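Local coordinates for protein Csc2 (PDB 4TXD) that probably binds CRISPR RNA as the Cas7-family, RRM-containing subunit of a type I-D CRISPR interference complex and carries a zinc ion, at residues 66-71 and 230-235. Residues are numbered along the deposited sequence; the frame is centred on the assembly and turned at random. Where two conformers were deposited one is given.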
loop_
_atom_site.group_PDB
_atom_site.type_symbol
_atom_site.label_atom_id
_atom_site.label_comp_id
_atom_site.label_asym_id
_atom_site.label_seq_id
_atom_site.Cartn_x
_atom_site.Cartn_y
_atom_site.Cartn_z
ATOM N N LEU A 66 13.449 13.125 3.047
ATOM C CA LEU A 66 12.894 14.282 3.739
ATOM C C LEU A 66 11.492 13.957 4.246
ATOM O O LEU A 66 10.618 13.577 3.469
ATOM C CB LEU A 66 12.865 15.503 2.818
ATOM C CG LEU A 66 14.116 15.784 1.981
ATOM C CD1 LEU A 66 13.933 17.044 1.144
ATOM C CD2 LEU A 66 15.356 15.890 2.856
ATOM N N LEU A 67 11.269 14.032 5.396
ATOM C CA LEU A 67 10.013 13.908 6.116
ATOM C C LEU A 67 9.440 15.268 6.525
ATOM O O LEU A 67 10.104 16.045 7.096
ATOM C CB LEU A 67 10.124 13.026 7.350
ATOM C CG LEU A 67 10.620 11.599 7.166
ATOM C CD1 LEU A 67 10.796 10.845 8.467
ATOM C CD2 LEU A 67 9.728 10.840 6.225
ATOM N N ARG A 68 8.186 15.487 6.205
ATOM C CA ARG A 68 7.491 16.702 6.579
ATOM C C ARG A 68 6.163 16.386 7.213
ATOM O O ARG A 68 5.476 15.544 6.766
ATOM C CB ARG A 68 7.221 17.563 5.373
ATOM C CG ARG A 68 8.434 17.986 4.643
ATOM C CD ARG A 68 8.042 18.853 3.478
ATOM N NE ARG A 68 8.564 20.173 3.614
ATOM C CZ ARG A 68 9.617 20.615 2.952
ATOM N NH1 ARG A 68 10.038 21.842 3.139
ATOM N NH2 ARG A 68 10.241 19.829 2.106
ATOM N N THR A 69 5.845 17.074 8.289
ATOM C CA THR A 69 4.529 16.910 8.906
ATOM C C THR A 69 3.444 17.426 7.965
ATOM O O THR A 69 3.721 18.255 7.111
ATOM C CB THR A 69 4.439 17.659 10.246
ATOM O OG1 THR A 69 4.917 18.997 10.058
ATOM C CG2 THR A 69 5.298 16.961 11.291
ATOM N N GLU A 70 2.217 16.929 8.113
ATOM C CA GLU A 70 1.088 17.458 7.349
ATOM C C GLU A 70 -0.138 17.668 8.230
ATOM O O GLU A 70 -1.082 16.876 8.192
ATOM C CB GLU A 70 0.717 16.529 6.193
ATOM C CG GLU A 70 0.699 17.205 4.831
ATOM C CD GLU A 70 2.059 17.192 4.155
ATOM O OE1 GLU A 70 2.838 18.153 4.342
ATOM O OE2 GLU A 70 2.348 16.214 3.433
ATOM N N GLY A 71 -0.127 18.734 9.021
ATOM C CA GLY A 71 -1.278 19.055 9.848
ATOM C C GLY A 71 -1.117 18.615 11.289
ATOM O O GLY A 71 -0.311 17.728 11.592
ATOM N N PHE A 230 10.305 18.918 14.975
ATOM C CA PHE A 230 10.514 17.925 13.920
ATOM C C PHE A 230 9.511 18.076 12.784
ATOM O O PHE A 230 9.149 17.103 12.130
ATOM C CB PHE A 230 10.460 16.508 14.519
ATOM C CG PHE A 230 11.531 16.255 15.545
ATOM C CD1 PHE A 230 12.872 16.379 15.211
ATOM C CD2 PHE A 230 11.201 15.897 16.848
ATOM C CE1 PHE A 230 13.875 16.153 16.155
ATOM C CE2 PHE A 230 12.193 15.668 17.788
ATOM C CZ PHE A 230 13.529 15.797 17.447
ATOM N N SER A 231 9.054 19.304 12.552
ATOM C CA SER A 231 8.198 19.589 11.405
ATOM C C SER A 231 8.872 19.126 10.097
ATOM O O SER A 231 8.214 18.693 9.154
ATOM C CB SER A 231 7.887 21.081 11.338
ATOM O OG SER A 231 9.099 21.818 11.395
ATOM N N GLU A 232 10.187 19.193 10.065
ATOM C CA GLU A 232 10.968 18.683 8.959
ATOM C C GLU A 232 12.182 17.889 9.461
ATOM O O GLU A 232 12.842 18.298 10.334
ATOM C CB GLU A 232 11.402 19.792 8.005
ATOM C CG GLU A 232 12.279 19.301 6.900
ATOM C CD GLU A 232 12.418 20.260 5.729
ATOM O OE1 GLU A 232 11.536 21.051 5.467
ATOM O OE2 GLU A 232 13.436 20.199 5.064
ATOM N N VAL A 233 12.391 16.732 8.883
ATOM C CA VAL A 233 13.450 15.846 9.270
ATOM C C VAL A 233 14.204 15.340 8.061
ATOM O O VAL A 233 13.625 14.928 7.135
ATOM C CB VAL A 233 12.906 14.638 10.036
ATOM C CG1 VAL A 233 14.008 13.689 10.384
ATOM C CG2 VAL A 233 12.188 15.073 11.281
ATOM N N HIS A 234 15.515 15.370 8.137
ATOM C CA HIS A 234 16.336 14.848 7.076
ATOM C C HIS A 234 16.981 13.556 7.508
ATOM O O HIS A 234 17.855 13.567 8.307
ATOM C CB HIS A 234 17.393 15.853 6.657
ATOM C CG HIS A 234 16.827 17.126 6.134
ATOM N ND1 HIS A 234 17.588 18.236 5.875
ATOM C CD2 HIS A 234 15.565 17.461 5.828
ATOM C CE1 HIS A 234 16.813 19.195 5.423
ATOM N NE2 HIS A 234 15.582 18.749 5.383
ATOM N N VAL A 235 16.486 12.464 6.970
ATOM C CA VAL A 235 16.952 11.126 7.323
ATOM C C VAL A 235 18.173 10.762 6.461
ATOM O O VAL A 235 18.156 10.949 5.239
ATOM C CB VAL A 235 15.834 10.090 7.124
ATOM C CG1 VAL A 235 16.286 8.707 7.565
ATOM C CG2 VAL A 235 14.573 10.524 7.894
HETATM O O HOH W 1 13.323 21.133 2.654
HETATM O O HOH W 2 9.189 21.973 5.857
#
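Glu232 reaches across to Arg68 on one face of a short antiparallel ladder, where strands 66-68 and 232-235 run at 160° to each other. Their side chains lie side by side and point the same way: OE1 of Glu232 sits 2.9 Å from NH1 of Arg68, but over a face of the guanidinium, with the two planar groups turned 61° apart. No N-H points at that oxygen, so the salt bridge is one of charge alone. The arginine chain bends at chi3 (117°), which brings the guanidinium alongside the carboxylate. Two waters donate to the carboxylate, one to each oxygen, and accept weakly from the arginine. The carboxylate is also gripped from its own strand, as NE2 of His234 donates to the anti lone pair of OE2 of Glu232 at 2.6 Å, close to the ring plane. A glutamine in place of Glu232 would probably leave the Arg68 charge without its mate and weaken the hold on the His234 ring. In the conformer described, which is one of two, CD2 of Leu66 comes obliquely to CD2 of His234.

On the reverse face, Leu67 packs beside Val233 and puts CD1 3.8 Å from CG2 of Val235. Leu67 and Val233 form the hydrogen-bonded pair, with Leu67 N to Val233 O at 3.1 Å and Val233 N to Leu67 O at 3.0 Å. Past the ends of the strands one more backbone bond follows, Thr69 N to Ser231 O at 3.0 Å.

Strand 65-68 is the middle member of a small three-stranded sheet, with 232-235 on one flank and 274-275 on the other. Leu67 and Val235, from the two strands, both touch Pro90 of strand 85-92, which belongs to the seven-stranded sheet, while Ile274 also touches Leu67.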